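Local structure of alternansucrase (Leuconostoc mesenteroides, 6HVG) at residues Pro391-Asp399 with Val1279-Asn1287; Asp407-Trp415 with Gly1257-Trp1265. The protein is a multidomain bacterial enzyme of glycosyl hydrolase family 70, with a TIM-type barrel, cell-wall-binding-type repeats and a bound calcium ion. One frame throughout, in Å; residues are numbered along the deposited sequence.

Contact 1 of 2, residues Pro391-Asp399 with Val1279-Asn1287; sequences PHNAAKSYD and VFLPLQLQN
V1279 and Y398 open this junction between the short helix 390-393 with its following loop and the loop between strands 1248-1252 and 1291-1292. Bringing chain parts 880 residues apart together is consistent with the U-shaped course of family 70 enzymes, most of whose domains are assembled from two separate parts of the chain. CG1 of V1279 packs on CB of Y398 at 4.2 Å. Two residues on, CD1 of L1281 approaches CD1 of Y398 at 3.9 Å, obliquely to the ring. From L1283 to L1285 the backbone takes helical angles, and hydrogen bonds of L1285, Q1286 and N1287 to carbonyls three residues back fold the loop into a compact turn. This directs the carbonyl of L1285 at A395, whose N donates to L1285 O at 2.7 Å with an N-H...O angle of 153°; the donor lies in the carbonyl plane, on a lone pair. The carbonyl of the same peptide unit, A394 O, is hydrogen-bonded to the hydroxyl of T419. CG of Q1286 then sits over one face of the Y398 ring, toward its rim, a CH-pi contact 3.9 Å from the centroid and 22° off the normal. N1287, with CG anti to its own N (chi1 -164°), sends its amide across P391: ND2 lies 3.7 Å from P391 CB, while CB of N1287 meets CB of A394 at 4.0 Å.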
ATOM      1  N   PRO A 391      23.236  17.229 -43.806  1.00 59.44           N
ATOM      2  CA  PRO A 391      23.800  15.973 -44.320  1.00 61.81           C
ATOM      3  C   PRO A 391      24.835  15.320 -43.401  1.00 60.45           C
ATOM      4  O   PRO A 391      24.996  14.108 -43.454  1.00 60.34           O
ATOM      5  CB  PRO A 391      24.457  16.363 -45.659  1.00 63.06           C
ATOM      6  CG  PRO A 391      24.551  17.836 -45.643  1.00 62.95           C
ATOM      7  CD  PRO A 391      23.526  18.364 -44.689  1.00 62.27           C
ATOM      8  N   HIS A 392      25.536  16.118 -42.597  1.00 59.25           N
ATOM      9  CA  HIS A 392      26.533  15.592 -41.663  1.00 62.87           C
ATOM     10  C   HIS A 392      25.875  14.925 -40.438  1.00 63.04           C
ATOM     11  O   HIS A 392      26.271  13.839 -40.039  1.00 62.84           O
ATOM     12  CB  HIS A 392      27.497  16.699 -41.209  1.00 66.68           C
ATOM     13  CG  HIS A 392      28.245  17.367 -42.332  1.00 71.25           C
ATOM     14  ND1 HIS A 392      28.706  16.686 -43.442  1.00 75.96           N
ATOM     15  CD2 HIS A 392      28.624  18.657 -42.508  1.00 70.97           C
ATOM     16  CE1 HIS A 392      29.320  17.526 -44.256  1.00 75.14           C
ATOM     17  NE2 HIS A 392      29.291  18.727 -43.709  1.00 74.63           N
ATOM     18  N   ASN A 393      24.872  15.571 -39.845  1.00 62.20           N
ATOM     19  CA  ASN A 393      24.193  15.037 -38.674  1.00 58.78           C
ATOM     20  C   ASN A 393      23.137  13.988 -38.990  1.00 60.47           C
ATOM     21  O   ASN A 393      22.644  13.338 -38.078  1.00 63.48           O
ATOM     22  CB  ASN A 393      23.536  16.146 -37.854  1.00 58.23           C
ATOM     23  CG  ASN A 393      24.528  16.916 -36.992  1.00 60.86           C
ATOM     24  OD1 ASN A 393      25.558  16.385 -36.572  1.00 68.35           O
ATOM     25  ND2 ASN A 393      24.218  18.167 -36.725  1.00 59.71           N
ATOM     26  N   ALA A 394      22.816  13.766 -40.258  1.00 60.90           N
ATOM     27  CA  ALA A 394      21.847  12.738 -40.620  1.00 58.03           C
ATOM     28  C   ALA A 394      22.352  11.347 -40.249  1.00 59.63           C
ATOM     29  O   ALA A 394      23.550  11.111 -40.098  1.00 61.94           O
ATOM     30  CB  ALA A 394      21.543  12.802 -42.105  1.00 57.70           C
ATOM     31  N   ALA A 395      21.416  10.421 -40.106  1.00 63.77           N
ATOM     32  CA  ALA A 395      21.736   9.049 -39.768  1.00 65.07           C
ATOM     33  C   ALA A 395      22.527   8.396 -40.894  1.00 64.93           C
ATOM     34  O   ALA A 395      22.185   8.570 -42.066  1.00 63.36           O
ATOM     35  CB  ALA A 395      20.453   8.278 -39.498  1.00 65.50           C
ATOM     36  N   LYS A 396      23.576   7.666 -40.514  1.00 64.37           N
ATOM     37  CA  LYS A 396      24.389   6.882 -41.444  1.00 66.02           C
ATOM     38  C   LYS A 396      23.544   5.828 -42.124  1.00 62.66           C
ATOM     39  O   LYS A 396      23.761   5.496 -43.279  1.00 61.17           O
ATOM     40  CB  LYS A 396      25.535   6.186 -40.687  1.00 67.97           C
ATOM     41  CG  LYS A 396      26.471   5.323 -41.532  1.00 68.54           C
ATOM     42  CD  LYS A 396      27.334   6.152 -42.463  1.00 70.78           C
ATOM     43  CE  LYS A 396      28.226   5.268 -43.322  1.00 72.71           C
ATOM     44  NZ  LYS A 396      28.957   6.068 -44.349  1.00 72.06           N
ATOM     45  N   SER A 397      22.587   5.305 -41.372  1.00 62.11           N
ATOM     46  CA  SER A 397      21.785   4.184 -41.785  1.00 64.26           C
ATOM     47  C   SER A 397      20.444   4.290 -41.064  1.00 65.69           C
ATOM     48  O   SER A 397      20.372   4.848 -39.953  1.00 65.37           O
ATOM     49  CB  SER A 397      22.504   2.900 -41.374  1.00 66.68           C
ATOM     50  OG  SER A 397      21.935   1.763 -41.965  1.00 74.44           O
ATOM     51  N   TYR A 398      19.389   3.752 -41.683  1.00 64.07           N
ATOM     52  CA  TYR A 398      18.050   3.751 -41.075  1.00 60.81           C
ATOM     53  C   TYR A 398      17.676   2.356 -40.561  1.00 60.35           C
ATOM     54  O   TYR A 398      16.759   1.713 -41.077  1.00 60.52           O
ATOM     55  CB  TYR A 398      17.006   4.256 -42.075  1.00 59.84           C
ATOM     56  CG  TYR A 398      17.442   5.465 -42.881  1.00 59.48           C
ATOM     57  CD1 TYR A 398      18.159   6.501 -42.293  1.00 61.09           C
ATOM     58  CD2 TYR A 398      17.101   5.592 -44.224  1.00 60.36           C
ATOM     59  CE1 TYR A 398      18.549   7.619 -43.026  1.00 62.40           C
ATOM     60  CE2 TYR A 398      17.477   6.711 -44.963  1.00 62.03           C
ATOM     61  CZ  TYR A 398      18.214   7.721 -44.361  1.00 61.95           C
ATOM     62  OH  TYR A 398      18.624   8.828 -45.071  1.00 55.41           O
ATOM     63  N   ASP A 399      18.388   1.895 -39.533  1.00 61.61           N
ATOM     64  CA  ASP A 399      18.222   0.529 -39.020  1.00 67.07           C
ATOM     65  C   ASP A 399      18.896   0.353 -37.654  1.00 67.51           C
ATOM     66  O   ASP A 399      19.462   1.298 -37.111  1.00 64.65           O
ATOM     67  CB  ASP A 399      18.759  -0.510 -40.032  1.00 71.18           C
ATOM     68  CG  ASP A 399      20.204  -0.249 -40.443  1.00 72.43           C
ATOM     69  OD1 ASP A 399      20.955   0.372 -39.655  1.00 73.66           O
ATOM     70  OD2 ASP A 399      20.574  -0.652 -41.571  1.00 69.84           O
ATOM     71  N   VAL A1279      10.096   2.096 -42.335  1.00 62.42           N
ATOM     72  CA  VAL A1279      10.862   3.042 -41.542  1.00 57.35           C
ATOM     73  C   VAL A1279      10.059   4.317 -41.350  1.00 54.07           C
ATOM     74  O   VAL A1279       9.409   4.783 -42.266  1.00 56.93           O
ATOM     75  CB  VAL A1279      12.232   3.347 -42.201  1.00 58.21           C
ATOM     76  CG1 VAL A1279      12.870   4.627 -41.666  1.00 58.94           C
ATOM     77  CG2 VAL A1279      13.172   2.183 -41.953  1.00 61.24           C
ATOM     78  N   PHE A1280      10.103   4.869 -40.149  1.00 50.93           N
ATOM     79  CA  PHE A1280       9.565   6.195 -39.892  1.00 51.10           C
ATOM     80  C   PHE A1280      10.562   6.922 -39.009  1.00 52.05           C
ATOM     81  O   PHE A1280      10.801   6.501 -37.874  1.00 56.48           O
ATOM     82  CB  PHE A1280       8.201   6.114 -39.220  1.00 48.31           C
ATOM     83  CG  PHE A1280       7.529   7.444 -39.037  1.00 50.73           C
ATOM     84  CD1 PHE A1280       7.047   8.150 -40.130  1.00 52.16           C
ATOM     85  CD2 PHE A1280       7.359   7.994 -37.775  1.00 52.76           C
ATOM     86  CE1 PHE A1280       6.430   9.386 -39.975  1.00 51.37           C
ATOM     87  CE2 PHE A1280       6.732   9.228 -37.609  1.00 52.03           C
ATOM     88  CZ  PHE A1280       6.260   9.920 -38.713  1.00 50.79           C
ATOM     89  N   LEU A1281      11.163   7.984 -39.540  1.00 48.01           N
ATOM     90  CA  LEU A1281      12.095   8.813 -38.782  1.00 46.29           C
ATOM     91  C   LEU A1281      11.791  10.280 -39.014  1.00 46.31           C
ATOM     92  O   LEU A1281      11.084  10.619 -39.957  1.00 47.66           O
ATOM     93  CB  LEU A1281      13.519   8.540 -39.216  1.00 46.51           C
ATOM     94  CG  LEU A1281      14.126   7.238 -38.742  1.00 49.23           C
ATOM     95  CD1 LEU A1281      15.295   6.869 -39.655  1.00 52.03           C
ATOM     96  CD2 LEU A1281      14.555   7.328 -37.286  1.00 47.17           C
ATOM     97  N   PRO A1282      12.321  11.164 -38.153  1.00 46.29           N
ATOM     98  CA  PRO A1282      12.240  12.572 -38.462  1.00 46.29           C
ATOM     99  C   PRO A1282      12.990  12.828 -39.750  1.00 45.40           C
ATOM    100  O   PRO A1282      13.972  12.153 -40.006  1.00 47.54           O
ATOM    101  CB  PRO A1282      12.956  13.241 -37.286  1.00 47.19           C
ATOM    102  CG  PRO A1282      12.961  12.243 -36.193  1.00 48.23           C
ATOM    103  CD  PRO A1282      13.022  10.919 -36.883  1.00 48.73           C
ATOM    104  N   LEU A1283      12.536  13.781 -40.555  1.00 43.65           N
ATOM    105  CA  LEU A1283      13.143  13.999 -41.869  1.00 42.66           C
ATOM    106  C   LEU A1283      14.578  14.520 -41.788  1.00 44.46           C
ATOM    107  O   LEU A1283      15.347  14.270 -42.694  1.00 46.32           O
ATOM    108  CB  LEU A1283      12.266  14.926 -42.717  1.00 42.99           C
ATOM    109  CG  LEU A1283      10.871  14.402 -43.122  1.00 42.20           C
ATOM    110  CD1 LEU A1283      10.051  15.535 -43.699  1.00 42.64           C
ATOM    111  CD2 LEU A1283      10.936  13.274 -44.103  1.00 42.04           C
ATOM    112  N   GLN A1284      14.946  15.230 -40.717  1.00 46.75           N
ATOM    113  CA  GLN A1284      16.321  15.735 -40.548  1.00 50.21           C
ATOM    114  C   GLN A1284      17.302  14.574 -40.594  1.00 52.99           C
ATOM    115  O   GLN A1284      18.426  14.711 -41.117  1.00 55.13           O
ATOM    116  CB  GLN A1284      16.548  16.395 -39.171  1.00 53.51           C
ATOM    117  CG  GLN A1284      15.635  17.524 -38.788  1.00 52.34           C
ATOM    118  CD  GLN A1284      14.303  17.056 -38.301  1.00 50.21           C
ATOM    119  OE1 GLN A1284      13.744  16.070 -38.808  1.00 46.67           O
ATOM    120  NE2 GLN A1284      13.760  17.781 -37.326  1.00 52.08           N
ATOM    121  N   LEU A1285      16.904  13.462 -39.981  1.00 51.97           N
ATOM    122  CA  LEU A1285      17.781  12.328 -39.819  1.00 54.41           C
ATOM    123  C   LEU A1285      18.001  11.577 -41.112  1.00 55.61           C
ATOM    124  O   LEU A1285      19.013  10.888 -41.220  1.00 61.67           O
ATOM    125  CB  LEU A1285      17.264  11.381 -38.741  1.00 56.47           C
ATOM    126  CG  LEU A1285      17.497  11.805 -37.281  1.00 55.20           C
ATOM    127  CD1 LEU A1285      18.940  12.171 -36.997  1.00 58.38           C
ATOM    128  CD2 LEU A1285      16.643  12.979 -36.948  1.00 55.36           C
ATOM    129  N   GLN A1286      17.113  11.742 -42.094  1.00 56.43           N
ATOM    130  CA  GLN A1286      17.284  11.125 -43.416  1.00 57.36           C
ATOM    131  C   GLN A1286      17.808  12.078 -44.479  1.00 57.19           C
ATOM    132  O   GLN A1286      17.746  11.785 -45.674  1.00 55.71           O
ATOM    133  CB  GLN A1286      15.965  10.570 -43.898  1.00 56.91           C
ATOM    134  CG  GLN A1286      15.335   9.547 -42.985  1.00 58.26           C
ATOM    135  CD  GLN A1286      14.026   9.060 -43.555  1.00 59.71           C
ATOM    136  OE1 GLN A1286      13.165   9.857 -43.933  1.00 67.11           O
ATOM    137  NE2 GLN A1286      13.882   7.748 -43.663  1.00 59.80           N
ATOM    138  N   ASN A1287      18.354  13.203 -44.030  1.00 59.95           N
ATOM    139  CA  ASN A1287      18.842  14.276 -44.910  1.00 56.35           C
ATOM    140  C   ASN A1287      17.771  14.750 -45.852  1.00 56.60           C
ATOM    141  O   ASN A1287      18.015  14.852 -47.047  1.00 65.43           O
ATOM    142  CB  ASN A1287      20.098  13.850 -45.689  1.00 54.33           C
ATOM    143  CG  ASN A1287      20.841  15.037 -46.308  1.00 54.32           C
ATOM    144  OD1 ASN A1287      20.747  16.165 -45.855  1.00 54.69           O
ATOM    145  ND2 ASN A1287      21.534  14.784 -47.389  1.00 54.58           N
TER

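Contact 2 of 2, residues Asp407-Trp415 with Gly1257-Trp1265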
ATOM      1  N   ASP A 407      12.938  -2.965 -29.561  1.00 49.37           N
ATOM      2  CA  ASP A 407      11.989  -3.518 -30.563  1.00 53.77           C
ATOM      3  C   ASP A 407      11.750  -2.610 -31.750  1.00 50.71           C
ATOM      4  O   ASP A 407      10.640  -2.552 -32.284  1.00 51.76           O
ATOM      5  CB  ASP A 407      10.645  -3.919 -29.913  1.00 55.61           C
ATOM      6  CG  ASP A 407      10.771  -5.132 -29.009  1.00 58.50           C
ATOM      7  OD1 ASP A 407      11.830  -5.800 -29.048  1.00 60.40           O
ATOM      8  OD2 ASP A 407       9.809  -5.420 -28.264  1.00 62.28           O
ATOM      9  N   GLY A 408      12.807  -1.919 -32.162  1.00 51.13           N
ATOM     10  CA  GLY A 408      12.733  -1.000 -33.291  1.00 55.68           C
ATOM     11  C   GLY A 408      12.420   0.443 -32.947  1.00 55.02           C
ATOM     12  O   GLY A 408      12.764   1.351 -33.695  1.00 60.63           O
ATOM     13  N   TYR A 409      11.750   0.659 -31.826  1.00 54.95           N
ATOM     14  CA  TYR A 409      11.357   1.995 -31.433  1.00 52.97           C
ATOM     15  C   TYR A 409      12.531   2.745 -30.822  1.00 52.29           C
ATOM     16  O   TYR A 409      13.514   2.118 -30.420  1.00 51.44           O
ATOM     17  CB  TYR A 409      10.231   1.916 -30.434  1.00 50.28           C
ATOM     18  CG  TYR A 409       8.976   1.379 -31.028  1.00 48.33           C
ATOM     19  CD1 TYR A 409       8.069   2.212 -31.653  1.00 47.49           C
ATOM     20  CD2 TYR A 409       8.703   0.034 -30.993  1.00 50.70           C
ATOM     21  CE1 TYR A 409       6.916   1.718 -32.216  1.00 47.31           C
ATOM     22  CE2 TYR A 409       7.540  -0.472 -31.547  1.00 49.71           C
ATOM     23  CZ  TYR A 409       6.653   0.380 -32.155  1.00 48.00           C
ATOM     24  OH  TYR A 409       5.491  -0.109 -32.700  1.00 48.42           O
ATOM     25  N   LEU A 410      12.423   4.077 -30.782  1.00 47.49           N
ATOM     26  CA  LEU A 410      13.462   4.919 -30.226  1.00 48.29           C
ATOM     27  C   LEU A 410      13.036   5.460 -28.879  1.00 46.12           C
ATOM     28  O   LEU A 410      11.862   5.549 -28.605  1.00 50.18           O
ATOM     29  CB  LEU A 410      13.751   6.101 -31.151  1.00 51.32           C
ATOM     30  CG  LEU A 410      13.994   5.826 -32.630  1.00 52.56           C
ATOM     31  CD1 LEU A 410      14.332   7.123 -33.319  1.00 52.89           C
ATOM     32  CD2 LEU A 410      15.101   4.812 -32.844  1.00 54.13           C
ATOM     33  N   THR A 411      14.004   5.844 -28.056  1.00 44.60           N
ATOM     34  CA  THR A 411      13.737   6.378 -26.736  1.00 45.08           C
ATOM     35  C   THR A 411      14.414   7.734 -26.559  1.00 44.70           C
ATOM     36  O   THR A 411      15.277   8.087 -27.317  1.00 44.06           O
ATOM     37  CB  THR A 411      14.190   5.376 -25.607  1.00 45.20           C
ATOM     38  OG1 THR A 411      15.599   5.127 -25.663  1.00 42.40           O
ATOM     39  CG2 THR A 411      13.478   4.037 -25.743  1.00 44.46           C
ATOM     40  N   ALA A 412      14.027   8.472 -25.533  1.00 45.15           N
ATOM     41  CA  ALA A 412      14.601   9.795 -25.274  1.00 49.93           C
ATOM     42  C   ALA A 412      16.144   9.766 -25.131  1.00 52.95           C
ATOM     43  O   ALA A 412      16.838  10.692 -25.564  1.00 56.73           O
ATOM     44  CB  ALA A 412      13.969  10.404 -24.024  1.00 49.67           C
ATOM     45  N   ASP A 413      16.663   8.699 -24.531  1.00 52.88           N
ATOM     46  CA  ASP A 413      18.100   8.555 -24.269  1.00 52.59           C
ATOM     47  C   ASP A 413      18.806   7.729 -25.341  1.00 53.01           C
ATOM     48  O   ASP A 413      19.943   7.279 -25.162  1.00 55.57           O
ATOM     49  CB  ASP A 413      18.316   7.927 -22.887  1.00 55.15           C
ATOM     50  CG  ASP A 413      17.635   6.567 -22.746  1.00 54.02           C
ATOM     51  OD1 ASP A 413      16.972   6.109 -23.693  1.00 57.59           O
ATOM     52  OD2 ASP A 413      17.766   5.958 -21.687  1.00 52.26           O
ATOM     53  N   THR A 414      18.129   7.516 -26.473  1.00 52.28           N
ATOM     54  CA  THR A 414      18.739   6.887 -27.663  1.00 50.77           C
ATOM     55  C   THR A 414      19.920   7.684 -28.159  1.00 51.04           C
ATOM     56  O   THR A 414      19.867   8.915 -28.230  1.00 54.11           O
ATOM     57  CB  THR A 414      17.734   6.788 -28.837  1.00 49.98           C
ATOM     58  OG1 THR A 414      16.844   5.696 -28.623  1.00 46.92           O
ATOM     59  CG2 THR A 414      18.451   6.532 -30.166  1.00 52.03           C
ATOM     60  N   TRP A 415      20.983   6.961 -28.496  1.00 54.60           N
ATOM     61  CA  TRP A 415      22.102   7.490 -29.243  1.00 52.03           C
ATOM     62  C   TRP A 415      22.063   6.868 -30.634  1.00 51.96           C
ATOM     63  O   TRP A 415      21.609   5.728 -30.791  1.00 48.42           O
ATOM     64  CB  TRP A 415      23.415   7.154 -28.532  1.00 52.93           C
ATOM     65  CG  TRP A 415      23.669   7.969 -27.290  1.00 52.60           C
ATOM     66  CD1 TRP A 415      22.748   8.357 -26.354  1.00 51.33           C
ATOM     67  CD2 TRP A 415      24.931   8.480 -26.846  1.00 51.46           C
ATOM     68  NE1 TRP A 415      23.353   9.096 -25.386  1.00 51.82           N
ATOM     69  CE2 TRP A 415      24.695   9.183 -25.660  1.00 52.35           C
ATOM     70  CE3 TRP A 415      26.232   8.419 -27.340  1.00 55.01           C
ATOM     71  CZ2 TRP A 415      25.721   9.826 -24.952  1.00 55.44           C
ATOM     72  CZ3 TRP A 415      27.258   9.063 -26.636  1.00 56.91           C
ATOM     73  CH2 TRP A 415      26.991   9.740 -25.453  1.00 56.76           C
ATOM     74  N   GLY A1257       8.019   7.430 -18.132  1.00 45.59           N
ATOM     75  CA  GLY A1257       7.255   8.486 -18.746  1.00 46.47           C
ATOM     76  C   GLY A1257       6.260   7.967 -19.764  1.00 48.50           C
ATOM     77  O   GLY A1257       6.432   6.876 -20.324  1.00 49.39           O
ATOM     78  N   ALA A1258       5.214   8.754 -20.000  1.00 47.71           N
ATOM     79  CA  ALA A1258       4.202   8.389 -20.971  1.00 48.87           C
ATOM     80  C   ALA A1258       4.748   8.381 -22.398  1.00 49.63           C
ATOM     81  O   ALA A1258       4.260   7.633 -23.252  1.00 45.11           O
ATOM     82  CB  ALA A1258       3.030   9.344 -20.877  1.00 50.83           C
ATOM     83  N   TYR A1259       5.750   9.227 -22.673  1.00 49.40           N
ATOM     84  CA  TYR A1259       6.295   9.341 -24.044  1.00 47.08           C
ATOM     85  C   TYR A1259       7.813   9.240 -24.076  1.00 48.46           C
ATOM     86  O   TYR A1259       8.478  10.009 -24.747  1.00 52.27           O
ATOM     87  CB  TYR A1259       5.800  10.629 -24.705  1.00 44.52           C
ATOM     88  CG  TYR A1259       4.294  10.677 -24.799  1.00 43.83           C
ATOM     89  CD1 TYR A1259       3.627   9.876 -25.711  1.00 43.51           C
ATOM     90  CD2 TYR A1259       3.533  11.505 -23.961  1.00 42.26           C
ATOM     91  CE1 TYR A1259       2.249   9.891 -25.797  1.00 43.92           C
ATOM     92  CE2 TYR A1259       2.147  11.534 -24.043  1.00 43.00           C
ATOM     93  CZ  TYR A1259       1.511  10.723 -24.964  1.00 44.49           C
ATOM     94  OH  TYR A1259       0.131  10.729 -25.056  1.00 44.79           O
ATOM     95  N   TYR A1260       8.355   8.283 -23.328  1.00 50.35           N
ATOM     96  CA  TYR A1260       9.766   7.912 -23.397  1.00 49.02           C
ATOM     97  C   TYR A1260      10.029   7.187 -24.721  1.00 48.99           C
ATOM     98  O   TYR A1260      11.138   7.243 -25.239  1.00 47.06           O
ATOM     99  CB  TYR A1260      10.102   7.016 -22.205  1.00 49.41           C
ATOM    100  CG  TYR A1260      11.528   6.535 -22.101  1.00 50.34           C
ATOM    101  CD1 TYR A1260      12.550   7.415 -21.831  1.00 53.03           C
ATOM    102  CD2 TYR A1260      11.843   5.190 -22.230  1.00 49.58           C
ATOM    103  CE1 TYR A1260      13.841   6.977 -21.715  1.00 55.30           C
ATOM    104  CE2 TYR A1260      13.140   4.740 -22.124  1.00 51.01           C
ATOM    105  CZ  TYR A1260      14.132   5.631 -21.871  1.00 53.62           C
ATOM    106  OH  TYR A1260      15.436   5.185 -21.767  1.00 56.21           O
ATOM    107  N   VAL A1261       9.007   6.505 -25.240  1.00 47.68           N
ATOM    108  CA  VAL A1261       9.037   5.954 -26.590  1.00 49.46           C
ATOM    109  C   VAL A1261       8.646   7.080 -27.540  1.00 51.94           C
ATOM    110  O   VAL A1261       7.551   7.625 -27.436  1.00 56.91           O
ATOM    111  CB  VAL A1261       8.046   4.797 -26.771  1.00 50.04           C
ATOM    112  CG1 VAL A1261       8.118   4.242 -28.196  1.00 49.97           C
ATOM    113  CG2 VAL A1261       8.309   3.679 -25.768  1.00 49.10           C
ATOM    114  N   LEU A1262       9.543   7.430 -28.461  1.00 50.07           N
ATOM    115  CA  LEU A1262       9.438   8.683 -29.206  1.00 46.71           C
ATOM    116  C   LEU A1262       8.435   8.657 -30.340  1.00 46.67           C
ATOM    117  O   LEU A1262       8.292   7.671 -31.049  1.00 48.30           O
ATOM    118  CB  LEU A1262      10.796   9.088 -29.744  1.00 46.65           C
ATOM    119  CG  LEU A1262      11.830   9.361 -28.655  1.00 46.56           C
ATOM    120  CD1 LEU A1262      13.220   9.560 -29.231  1.00 48.55           C
ATOM    121  CD2 LEU A1262      11.405  10.573 -27.862  1.00 45.89           C
ATOM    122  N   LYS A1263       7.769   9.797 -30.494  1.00 47.87           N
ATOM    123  CA  LYS A1263       6.558   9.931 -31.278  1.00 48.27           C
ATOM    124  C   LYS A1263       6.542  11.292 -31.952  1.00 46.50           C
ATOM    125  O   LYS A1263       7.120  12.243 -31.438  1.00 50.58           O
ATOM    126  CB  LYS A1263       5.395   9.790 -30.303  1.00 51.57           C
ATOM    127  CG  LYS A1263       3.975   9.766 -30.844  1.00 53.71           C
ATOM    128  CD  LYS A1263       3.035  10.314 -29.779  1.00 54.17           C
ATOM    129  CE  LYS A1263       1.562  10.013 -29.972  1.00 54.00           C
ATOM    130  NZ  LYS A1263       0.761  10.821 -29.006  1.00 53.84           N
ATOM    131  N   ASP A1264       5.918  11.364 -33.122  1.00 43.26           N
ATOM    132  CA  ASP A1264       5.706  12.611 -33.821  1.00 41.44           C
ATOM    133  C   ASP A1264       4.329  13.134 -33.454  1.00 39.84           C
ATOM    134  O   ASP A1264       3.345  12.403 -33.599  1.00 36.67           O
ATOM    135  CB  ASP A1264       5.771  12.374 -35.317  1.00 43.11           C
ATOM    136  CG  ASP A1264       5.260  13.550 -36.105  1.00 46.70           C
ATOM    137  OD1 ASP A1264       5.813  14.657 -35.946  1.00 48.53           O
ATOM    138  OD2 ASP A1264       4.292  13.379 -36.863  1.00 51.05           O
ATOM    139  N   TRP A1265       4.248  14.378 -32.968  1.00 38.89           N
ATOM    140  CA  TRP A1265       2.978  14.874 -32.449  1.00 39.57           C
ATOM    141  C   TRP A1265       1.971  15.046 -33.542  1.00 39.35           C
ATOM    142  O   TRP A1265       0.766  14.932 -33.309  1.00 40.44           O
ATOM    143  CB  TRP A1265       3.127  16.190 -31.694  1.00 43.24           C
ATOM    144  CG  TRP A1265       4.063  16.132 -30.527  1.00 46.74           C
ATOM    145  CD1 TRP A1265       5.172  16.893 -30.340  1.00 51.19           C
ATOM    146  CD2 TRP A1265       3.972  15.285 -29.397  1.00 47.94           C
ATOM    147  NE1 TRP A1265       5.790  16.571 -29.165  1.00 50.66           N
ATOM    148  CE2 TRP A1265       5.078  15.575 -28.567  1.00 50.72           C
ATOM    149  CE3 TRP A1265       3.061  14.322 -28.987  1.00 50.09           C
ATOM    150  CZ2 TRP A1265       5.301  14.928 -27.352  1.00 52.21           C
ATOM    151  CZ3 TRP A1265       3.285  13.671 -27.765  1.00 54.01           C
ATOM    152  CH2 TRP A1265       4.401  13.986 -26.966  1.00 52.44           C
TER
HETATM  153  O   HOH W   1       9.764   5.525 -31.526  1.00 42.17           O
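L410 and L1262 join the two loops through a backbone bond: L1262 N donates to L410 O at 3.0 Å, nearly straight at 168°, although the donor stands above the carbonyl plane. A second, weak bond runs from A412 N to Y1260 O, 3.2 Å. Together they make a single antiparallel bridge around T411 and V1261, a non-hydrogen-bonded pair with CA atoms 4.7 Å apart. It ties the loop leading into strand 415-416 to that after strand 1248-1252, consistent with outgoing and returning chain meeting in family 70 enzymes. Side chains reinforce the bridge. With CG anti to the backbone N (chi1 -180°), the ring of Y1260 reaches T411, whose CB sits over one face at 3.9 Å from the centroid, while CB of A412 packs against CD1. The hydroxyl of Y1260 reaches the carboxylate of D413, but the model places these groups too close for the details of that bond to be trusted. CG1 of V1261 packs on CB of Y409 at 3.9 Å.

In the next shell, residues 411-414 of segment 407-415 form a type I turn, closed by T414 N to T411 O. The hydroxyl of T414 accepts T411 N at 2.9 Å and 170°, and T411 OG1 donates to D413 OD1, tethering the carboxylate. A water bridges the backbones beyond the bridge, donating to L1262 O and accepting from L410 N at 3.1 Å.

Farther out, Y409 OH bonds to R543 O. Helix 499-511 borders A412 and D413, strand 1190-1197 touches Y409 and T411, and strand 1166-1175 meets Y409.

Overall arrangement
From the N terminus, the chain passes helix 390-393 and the first half of contact 1, then the first half of contact 2, which leads into strand 415-416. More than 800 residues, including the barrel strands and the calcium site, intervene before it returns through 1257-1265 and then 1279-1287. Contact 2 is therefore nested inside the loop closed by contact 1, as expected where outgoing and returning arms run side by side. The centres lie 15 Å apart, and L1281 CD2 packs on L410 CD1 at 4.0 Å. Contact 1, farther from the chain centre, joins helix 390-393 and its following loop to the loop before strand 1291-1292; contact 2 ties the arms beside strands 1166-1175 and 1190-1197.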